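Local structure of cystalysin (Treponema denticola, 1C7N) at residues K158-K163 against V193-L198; G115-T120 against K136-E141; Q225-T230 against I251-D256. The protein binds pyridoxal-5'-phosphate as a member of the aminotransferase class I and II family, in an assembly of two protein chains. All coordinates share one frame; numbering follows the deposited sequence.

Contact 1 (K158-K163 against V193-L198); sequences KLSKDK and VLKSDL
S160 meets K195, S196 and L198 where two crossover helices of the pyridoxal-phosphate-dependent aminotransferase fold finish side by side. Helix 153-160 leads into strand 165-171 and helix 183-195 into strand 199-203, two neighbouring parallel strands of the central sheet, so the contact joins successive beta-alpha-beta connections at the ends of their helices. The backbones come closest at S160 and S196, whose CA atoms are 6.1 Å apart.

S160, buried and the residue with the most surface enclosed by the contact, is met by the other three. Its one polar side-chain atom works on two sides: OG is hydrogen-bonded to E157 O, one turn back in its own helix, and accepts a hydrogen bond of 2.7 Å from K195 NZ. OG lies between the backbone N and the carbonyl carbon (chi1 69°), and from there meets both partners.

K195 reaches that oxygen by folding rather than stretching. Its chain is bent at both of its last torsions (chi3 61°, chi4 57°), which curls the ammonium back over its helix end; NZ also donates to I192 O there. One lysine thus ties the last turn of helix 183-195 to the hydroxyl of the other helix.

The remaining contacts are apolar or merely close. S196 CB sits 3.3 Å from S160 O, off the oxygen and oblique to the C=O bond. L198 points a methyl at S160 from the sheet side, where its side chain also rests on I117 of strand 115-118. This is tight packing: L198 CD1 lies 3.5 Å from S160 CB, closer than usual for two carbons, and 3.7 Å from S160 CA.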
loop_
_atom_site.group_PDB
_atom_site.type_symbol
_atom_site.label_atom_id
_atom_site.label_comp_id
_atom_site.label_asym_id
_atom_site.label_seq_id
_atom_site.Cartn_x
_atom_site.Cartn_y
_atom_site.Cartn_z
ATOM N N LYS A 158 31.159 3.467 -20.804
ATOM C CA LYS A 158 31.662 2.118 -20.996
ATOM C C LYS A 158 30.600 1.105 -20.580
ATOM O O LYS A 158 30.301 0.170 -21.319
ATOM C CB LYS A 158 32.929 1.901 -20.168
ATOM C CG LYS A 158 33.514 0.508 -20.299
ATOM C CD LYS A 158 34.790 0.380 -19.493
ATOM C CE LYS A 158 35.346 -1.032 -19.556
ATOM N NZ LYS A 158 36.583 -1.162 -18.731
ATOM N N LEU A 159 30.025 1.304 -19.399
ATOM C CA LEU A 159 29.004 0.396 -18.887
ATOM C C LEU A 159 27.742 0.365 -19.743
ATOM O O LEU A 159 27.110 -0.678 -19.879
ATOM C CB LEU A 159 28.632 0.775 -17.452
ATOM C CG LEU A 159 29.738 0.673 -16.396
ATOM C CD1 LEU A 159 29.251 1.275 -15.089
ATOM C CD2 LEU A 159 30.140 -0.786 -16.209
ATOM N N SER A 160 27.377 1.507 -20.317
ATOM C CA SER A 160 26.179 1.589 -21.144
ATOM C C SER A 160 26.326 0.768 -22.418
ATOM O O SER A 160 25.333 0.358 -23.022
ATOM C CB SER A 160 25.883 3.044 -21.519
ATOM O OG SER A 160 26.854 3.539 -22.424
ATOM N N LYS A 161 27.566 0.532 -22.825
ATOM C CA LYS A 161 27.832 -0.239 -24.031
ATOM C C LYS A 161 27.684 -1.738 -23.791
ATOM O O LYS A 161 27.614 -2.517 -24.742
ATOM C CB LYS A 161 29.232 0.087 -24.558
ATOM C CG LYS A 161 29.335 1.473 -25.188
ATOM C CD LYS A 161 30.643 2.168 -24.828
ATOM C CE LYS A 161 31.865 1.349 -25.226
ATOM N NZ LYS A 161 33.130 1.986 -24.751
ATOM N N ASP A 162 27.631 -2.139 -22.522
ATOM C CA ASP A 162 27.470 -3.548 -22.168
ATOM C C ASP A 162 26.002 -3.931 -22.341
ATOM O O ASP A 162 25.146 -3.556 -21.540
ATOM C CB ASP A 162 27.893 -3.801 -20.719
ATOM C CG ASP A 162 27.879 -5.280 -20.354
ATOM O OD1 ASP A 162 27.229 -6.073 -21.071
ATOM O OD2 ASP A 162 28.510 -5.649 -19.341
ATOM N N LYS A 163 25.734 -4.678 -23.405
ATOM C CA LYS A 163 24.401 -5.146 -23.760
ATOM C C LYS A 163 23.601 -5.786 -22.627
ATOM O O LYS A 163 22.371 -5.687 -22.599
ATOM C CB LYS A 163 24.514 -6.134 -24.925
ATOM C CG LYS A 163 25.683 -7.115 -24.785
ATOM C CD LYS A 163 27.033 -6.410 -24.972
ATOM C CE LYS A 163 28.189 -7.248 -24.448
ATOM N NZ LYS A 163 29.486 -6.507 -24.505
ATOM N N VAL A 193 22.793 7.671 -22.631
ATOM C CA VAL A 193 21.585 6.852 -22.585
ATOM C C VAL A 193 20.948 6.645 -23.956
ATOM O O VAL A 193 20.647 5.514 -24.334
ATOM C CB VAL A 193 20.529 7.462 -21.639
ATOM C CG1 VAL A 193 19.215 6.688 -21.749
ATOM C CG2 VAL A 193 21.042 7.418 -20.202
ATOM N N LEU A 194 20.734 7.734 -24.691
ATOM C CA LEU A 194 20.124 7.657 -26.016
ATOM C C LEU A 194 21.006 6.905 -27.012
ATOM O O LEU A 194 20.517 6.368 -28.007
ATOM C CB LEU A 194 19.835 9.063 -26.544
ATOM C CG LEU A 194 18.868 9.920 -25.721
ATOM C CD1 LEU A 194 18.703 11.275 -26.388
ATOM C CD2 LEU A 194 17.525 9.213 -25.592
ATOM N N LYS A 195 22.305 6.874 -26.728
ATOM C CA LYS A 195 23.298 6.198 -27.558
ATOM C C LYS A 195 23.269 4.682 -27.373
ATOM O O LYS A 195 23.734 3.930 -28.234
ATOM C CB LYS A 195 24.690 6.728 -27.207
ATOM C CG LYS A 195 25.841 5.798 -27.545
ATOM C CD LYS A 195 27.105 6.185 -26.774
ATOM C CE LYS A 195 26.894 6.088 -25.262
ATOM N NZ LYS A 195 26.457 4.728 -24.817
ATOM N N SER A 196 22.725 4.236 -26.247
ATOM C CA SER A 196 22.645 2.812 -25.941
ATOM C C SER A 196 21.193 2.366 -25.852
ATOM O O SER A 196 20.283 3.123 -26.181
ATOM C CB SER A 196 23.340 2.528 -24.614
ATOM O OG SER A 196 22.657 3.173 -23.556
ATOM N N ASP A 197 20.982 1.132 -25.403
ATOM C CA ASP A 197 19.632 0.601 -25.267
ATOM C C ASP A 197 19.193 0.652 -23.809
ATOM O O ASP A 197 18.269 -0.055 -23.404
ATOM C CB ASP A 197 19.560 -0.846 -25.769
ATOM C CG ASP A 197 19.931 -0.977 -27.235
ATOM O OD1 ASP A 197 19.479 -0.137 -28.044
ATOM O OD2 ASP A 197 20.667 -1.929 -27.579
ATOM N N LEU A 198 19.863 1.492 -23.024
ATOM C CA LEU A 198 19.535 1.635 -21.614
ATOM C C LEU A 198 18.228 2.377 -21.416
ATOM O O LEU A 198 17.909 3.317 -22.138
ATOM C CB LEU A 198 20.636 2.394 -20.869
ATOM C CG LEU A 198 21.941 1.687 -20.506
ATOM C CD1 LEU A 198 22.878 2.686 -19.844
ATOM C CD2 LEU A 198 21.659 0.520 -19.569
#

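Contact 2 (G115-T120 against K136-E141); sequences GVIIIT and KIIECE
G115-I118 and K136-E139 run parallel as hydrogen-bonded neighbours, one bridge for each residue pair from G115 with K136 to I118 with E139, their axes 4.7 Å apart at closest approach and inclined by 34°. They are the two strands of a beta-alpha-beta unit whose helix is 125-131, and strand 136-139 forms one border of the main sheet within this chain.

The ladder alternates in the parallel manner: V116 and I118 each give their N and O to the second strand. V116 N donates to K136 O and V116 O accepts from I138 N; I118 N then donates to I138 O, and I118 O receives C140 N at 3.0 Å, carrying the pattern just beyond the last bridge.

On the face carrying V116, I118 and I137, the ethyl arm of I118 leans across to the neighbouring strand, and its CD1 meets I137 CG2 at 3.6 Å. I130 of helix 125-131 touches all three side chains, which places this face beneath the crossover helix. On the other face I117 and I138 cross obliquely, I117 CG1 lying 3.8 Å from both I138 CB and I138 CG2. I138 also swings its CG1 over the bare CA of G115, at 3.9 Å.

At the strand ends T120 makes an apolar and a polar contact. Its CG2 packs against the aliphatic part of E139, 4.0 Å from E139 CG, while its OG1 meets E141. The E141 chain turns about its CB-CG bond (chi2 77°), bringing its carboxylate back to T120, where the two side chains cross nearly at a right angle. T120 OG1 donates to E141 OE2 over 2.6 Å, approaching 42° out of the carboxylate plane.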
loop_
_atom_site.group_PDB
_atom_site.type_symbol
_atom_site.label_atom_id
_atom_site.label_comp_id
_atom_site.label_asym_id
_atom_site.label_seq_id
_atom_site.Cartn_x
_atom_site.Cartn_y
_atom_site.Cartn_z
ATOM N N GLY A 115 21.928 -6.735 -15.900
ATOM C CA GLY A 115 22.591 -5.748 -15.073
ATOM C C GLY A 115 21.807 -4.450 -15.010
ATOM O O GLY A 115 21.105 -4.090 -15.957
ATOM N N VAL A 116 21.906 -3.766 -13.876
ATOM C CA VAL A 116 21.253 -2.477 -13.662
ATOM C C VAL A 116 22.325 -1.538 -13.117
ATOM O O VAL A 116 22.977 -1.840 -12.116
ATOM C CB VAL A 116 20.104 -2.564 -12.639
ATOM C CG1 VAL A 116 19.568 -1.164 -12.345
ATOM C CG2 VAL A 116 18.993 -3.442 -13.183
ATOM N N ILE A 117 22.503 -0.402 -13.782
ATOM C CA ILE A 117 23.515 0.565 -13.382
ATOM C C ILE A 117 23.025 1.598 -12.376
ATOM O O ILE A 117 21.976 2.223 -12.562
ATOM C CB ILE A 117 24.079 1.303 -14.611
ATOM C CG1 ILE A 117 24.781 0.300 -15.533
ATOM C CG2 ILE A 117 25.047 2.396 -14.173
ATOM C CD1 ILE A 117 25.144 0.868 -16.886
ATOM N N ILE A 118 23.800 1.758 -11.307
ATOM C CA ILE A 118 23.511 2.727 -10.256
ATOM C C ILE A 118 24.795 3.503 -9.967
ATOM O O ILE A 118 25.903 2.973 -10.102
ATOM C CB ILE A 118 23.052 2.050 -8.946
ATOM C CG1 ILE A 118 24.106 1.044 -8.478
ATOM C CG2 ILE A 118 21.682 1.395 -9.143
ATOM C CD1 ILE A 118 23.902 0.568 -7.060
ATOM N N ILE A 119 24.637 4.763 -9.581
ATOM C CA ILE A 119 25.766 5.621 -9.260
ATOM C C ILE A 119 25.910 5.610 -7.738
ATOM O O ILE A 119 25.013 6.045 -7.012
ATOM C CB ILE A 119 25.520 7.044 -9.811
ATOM C CG1 ILE A 119 25.411 6.969 -11.342
ATOM C CG2 ILE A 119 26.642 7.975 -9.400
ATOM C CD1 ILE A 119 25.127 8.286 -12.022
ATOM N N THR A 120 27.047 5.096 -7.270
ATOM C CA THR A 120 27.320 4.937 -5.846
ATOM C C THR A 120 28.397 5.855 -5.263
ATOM O O THR A 120 29.216 6.404 -5.993
ATOM C CB THR A 120 27.742 3.490 -5.571
ATOM O OG1 THR A 120 28.967 3.223 -6.262
ATOM C CG2 THR A 120 26.676 2.517 -6.076
ATOM N N LYS A 136 21.955 -8.128 -11.606
ATOM C CA LYS A 136 23.324 -7.766 -11.254
ATOM C C LYS A 136 23.509 -6.270 -11.011
ATOM O O LYS A 136 23.177 -5.445 -11.860
ATOM C CB LYS A 136 24.295 -8.231 -12.345
ATOM C CG LYS A 136 24.154 -9.700 -12.743
ATOM C CD LYS A 136 24.099 -10.629 -11.536
ATOM C CE LYS A 136 25.334 -10.510 -10.657
ATOM N NZ LYS A 136 25.211 -11.368 -9.441
ATOM N N ILE A 137 24.042 -5.929 -9.843
ATOM C CA ILE A 137 24.284 -4.534 -9.500
ATOM C C ILE A 137 25.544 -4.055 -10.211
ATOM O O ILE A 137 26.635 -4.558 -9.952
ATOM C CB ILE A 137 24.482 -4.356 -7.979
ATOM C CG1 ILE A 137 23.221 -4.806 -7.234
ATOM C CG2 ILE A 137 24.804 -2.904 -7.665
ATOM C CD1 ILE A 137 23.351 -4.768 -5.728
ATOM N N ILE A 138 25.387 -3.091 -11.116
ATOM C CA ILE A 138 26.524 -2.546 -11.855
ATOM C C ILE A 138 26.831 -1.164 -11.289
ATOM O O ILE A 138 26.089 -0.205 -11.513
ATOM C CB ILE A 138 26.213 -2.426 -13.367
ATOM C CG1 ILE A 138 25.668 -3.754 -13.898
ATOM C CG2 ILE A 138 27.480 -2.062 -14.135
ATOM C CD1 ILE A 138 26.603 -4.929 -13.700
ATOM N N GLU A 139 27.931 -1.067 -10.551
ATOM C CA GLU A 139 28.317 0.184 -9.917
ATOM C C GLU A 139 29.178 1.136 -10.731
ATOM O O GLU A 139 30.200 0.748 -11.301
ATOM C CB GLU A 139 29.032 -0.114 -8.599
ATOM C CG GLU A 139 28.190 -0.878 -7.602
ATOM C CD GLU A 139 28.981 -1.282 -6.381
ATOM O OE1 GLU A 139 29.525 -0.391 -5.701
ATOM O OE2 GLU A 139 29.062 -2.493 -6.104
ATOM N N CYS A 140 28.756 2.395 -10.768
ATOM C CA CYS A 140 29.492 3.438 -11.460
ATOM C C CYS A 140 29.797 4.464 -10.369
ATOM O O CYS A 140 29.149 5.509 -10.271
ATOM C CB CYS A 140 28.635 4.058 -12.562
ATOM S SG CYS A 140 29.557 5.141 -13.680
ATOM N N GLU A 141 30.785 4.137 -9.544
ATOM C CA GLU A 141 31.195 4.963 -8.419
ATOM C C GLU A 141 31.401 6.446 -8.726
ATOM O O GLU A 141 31.974 6.821 -9.753
ATOM C CB GLU A 141 32.471 4.386 -7.802
ATOM C CG GLU A 141 32.914 5.076 -6.517
ATOM C CD GLU A 141 32.098 4.659 -5.307
ATOM O OE1 GLU A 141 32.237 5.310 -4.250
ATOM O OE2 GLU A 141 31.328 3.678 -5.405
#

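Contact 3 (Q225-T230 against I251-D256); sequences QLADKT and IIKNPD
K253 and D228 supply the charged part of the contact. K253 NZ donates to D228 OD2 at 2.8 Å in a salt bridge, meeting the oxygen on its syn side but 32° out of the carboxylate plane. The lysine gets there fully extended, with CG anti to its backbone N (chi1 174°), and NZ forms a second salt bridge with E224, so the ammonium is shared between two acidic groups.

Apolar contact accompanies this reach: the K253 chain passes A227, its CD 4.0 Å from A227 CB. A close carbon-oxygen approach adds to it, N254 CB lying 3.3 Å from D228 O. N254 is the N-cap of helix 255-267, its OD1 accepting from I257 N, while its ND2 stays near D228.

Waters 1 and 3 link the backbones. Water 1 accepts from N254 N and sits 2.9 Å from A227 O, with T230 O also close. Water 3 accepts from K253 N and lies 2.7 Å from T230 O. Water 2 lies between side chains, donating to D228 OD2 and bonded only weakly to N254 ND2.

Within 225-230, L226 O is gripped from opposite faces of its plane by K229 N and by T230 OG1, the latter at 2.7 Å.

In the fold, 225-230 carries helix 224-227 into strand 230-234, while 251-256 leaves the adjacent antiparallel strand 248-251 for helix 255-267; waters 1 and 3 join the backbones and the salt bridge the side chains at this end of the strand pair, with helix 183-195 packed against L226.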
loop_
_atom_site.group_PDB
_atom_site.type_symbol
_atom_site.label_atom_id
_atom_site.label_comp_id
_atom_site.label_asym_id
_atom_site.label_seq_id
_atom_site.Cartn_x
_atom_site.Cartn_y
_atom_site.Cartn_z
ATOM N N GLN A 225 12.660 12.282 -26.636
ATOM C CA GLN A 225 13.054 10.923 -26.985
ATOM C C GLN A 225 13.576 10.212 -25.745
ATOM O O GLN A 225 13.413 9.000 -25.600
ATOM C CB GLN A 225 14.117 10.918 -28.088
ATOM C CG GLN A 225 13.560 11.186 -29.480
ATOM C CD GLN A 225 13.127 12.625 -29.670
ATOM O OE1 GLN A 225 13.959 13.537 -29.695
ATOM N NE2 GLN A 225 11.818 12.841 -29.799
ATOM N N LEU A 226 14.215 10.965 -24.854
ATOM C CA LEU A 226 14.712 10.383 -23.612
ATOM C C LEU A 226 13.474 10.019 -22.793
ATOM O O LEU A 226 13.379 8.920 -22.246
ATOM C CB LEU A 226 15.576 11.387 -22.841
ATOM C CG LEU A 226 16.077 10.933 -21.464
ATOM C CD1 LEU A 226 17.030 9.744 -21.614
ATOM C CD2 LEU A 226 16.773 12.088 -20.770
ATOM N N ALA A 227 12.519 10.945 -22.738
ATOM C CA ALA A 227 11.273 10.735 -22.001
ATOM C C ALA A 227 10.530 9.502 -22.511
ATOM O O ALA A 227 9.785 8.867 -21.766
ATOM C CB ALA A 227 10.374 11.968 -22.119
ATOM N N ASP A 228 10.730 9.179 -23.786
ATOM C CA ASP A 228 10.087 8.021 -24.406
ATOM C C ASP A 228 10.506 6.699 -23.758
ATOM O O ASP A 228 9.791 5.705 -23.852
ATOM C CB ASP A 228 10.410 7.973 -25.904
ATOM C CG ASP A 228 9.592 8.964 -26.716
ATOM O OD1 ASP A 228 9.956 9.203 -27.890
ATOM O OD2 ASP A 228 8.586 9.492 -26.196
ATOM N N LYS A 229 11.667 6.680 -23.110
ATOM C CA LYS A 229 12.113 5.460 -22.452
ATOM C C LYS A 229 12.544 5.693 -21.005
ATOM O O LYS A 229 13.426 5.012 -20.486
ATOM C CB LYS A 229 13.249 4.800 -23.243
ATOM C CG LYS A 229 14.533 5.601 -23.361
ATOM C CD LYS A 229 15.592 4.742 -24.039
ATOM C CE LYS A 229 16.949 5.419 -24.087
ATOM N NZ LYS A 229 17.990 4.466 -24.589
ATOM N N THR A 230 11.898 6.655 -20.356
ATOM C CA THR A 230 12.200 6.983 -18.966
ATOM C C THR A 230 11.014 6.734 -18.033
ATOM O O THR A 230 9.856 6.909 -18.414
ATOM C CB THR A 230 12.600 8.477 -18.811
ATOM O OG1 THR A 230 13.778 8.748 -19.583
ATOM C CG2 THR A 230 12.866 8.817 -17.337
ATOM N N ILE A 251 5.688 8.679 -12.978
ATOM C CA ILE A 251 5.367 9.240 -14.288
ATOM C C ILE A 251 6.006 8.466 -15.433
ATOM O O ILE A 251 7.233 8.330 -15.503
ATOM C CB ILE A 251 5.812 10.717 -14.372
ATOM C CG1 ILE A 251 5.327 11.476 -13.135
ATOM C CG2 ILE A 251 5.246 11.367 -15.630
ATOM C CD1 ILE A 251 3.822 11.399 -12.908
ATOM N N ILE A 252 5.162 7.973 -16.334
ATOM C CA ILE A 252 5.616 7.195 -17.487
ATOM C C ILE A 252 4.892 7.648 -18.754
ATOM O O ILE A 252 3.704 7.377 -18.935
ATOM C CB ILE A 252 5.346 5.693 -17.276
ATOM C CG1 ILE A 252 5.881 5.261 -15.907
ATOM C CG2 ILE A 252 6.018 4.880 -18.373
ATOM C CD1 ILE A 252 5.537 3.833 -15.549
ATOM N N LYS A 253 5.620 8.341 -19.625
ATOM C CA LYS A 253 5.070 8.850 -20.883
ATOM C C LYS A 253 4.689 7.776 -21.903
ATOM O O LYS A 253 3.606 7.822 -22.489
ATOM C CB LYS A 253 6.073 9.805 -21.536
ATOM C CG LYS A 253 5.672 10.275 -22.926
ATOM C CD LYS A 253 6.833 10.975 -23.621
ATOM C CE LYS A 253 6.397 11.586 -24.941
ATOM N NZ LYS A 253 7.550 12.073 -25.755
ATOM N N ASN A 254 5.586 6.817 -22.124
ATOM C CA ASN A 254 5.347 5.755 -23.096
ATOM C C ASN A 254 4.234 4.792 -22.691
ATOM O O ASN A 254 4.316 4.133 -21.655
ATOM C CB ASN A 254 6.633 4.973 -23.349
ATOM C CG ASN A 254 6.481 3.956 -24.466
ATOM O OD1 ASN A 254 6.064 2.818 -24.239
ATOM N ND2 ASN A 254 6.798 4.372 -25.686
ATOM N N PRO A 255 3.180 4.692 -23.519
ATOM C CA PRO A 255 2.040 3.812 -23.256
ATOM C C PRO A 255 2.433 2.350 -23.071
ATOM O O PRO A 255 1.865 1.652 -22.231
ATOM C CB PRO A 255 1.153 4.027 -24.479
ATOM C CG PRO A 255 1.438 5.441 -24.847
ATOM C CD PRO A 255 2.942 5.492 -24.734
ATOM N N ASP A 256 3.396 1.887 -23.861
ATOM C CA ASP A 256 3.856 0.506 -23.767
ATOM C C ASP A 256 4.554 0.251 -22.439
ATOM O O ASP A 256 4.267 -0.732 -21.758
ATOM C CB ASP A 256 4.806 0.184 -24.922
ATOM C CG ASP A 256 4.071 -0.095 -26.216
ATOM O OD1 ASP A 256 3.204 0.719 -26.600
ATOM O OD2 ASP A 256 4.364 -1.131 -26.849
HETATM O O HOH W 1 8.285 6.521 -20.921
HETATM O O HOH W 2 6.586 7.833 -25.832
HETATM O O HOH W 3 8.332 9.113 -18.693
#

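How the contacts relate
Along the chain the order is contact 2, contact 1, contact 3. Contacts 1 and 2, with centres 13 Å apart, share an apolar seam: L159 CB lies 3.5 Å from I117 CD1, and L159 also meets I138 and C140. Contact 3, 17 Å from contact 1 between centres, is joined to it by K229, whose NZ reaches L198 O (2.7 Å) and V193 O (2.9 Å), and by L194 packing on L226. Contacts 2 and 3 do not touch; their nearest atoms are about 11 Å apart. None includes a residue of the pyridoxal-5'-phosphate pocket: a bound pyridoxal-5'-phosphate is about 11 Å from the I118 side chain and about 13 Å from that of I251.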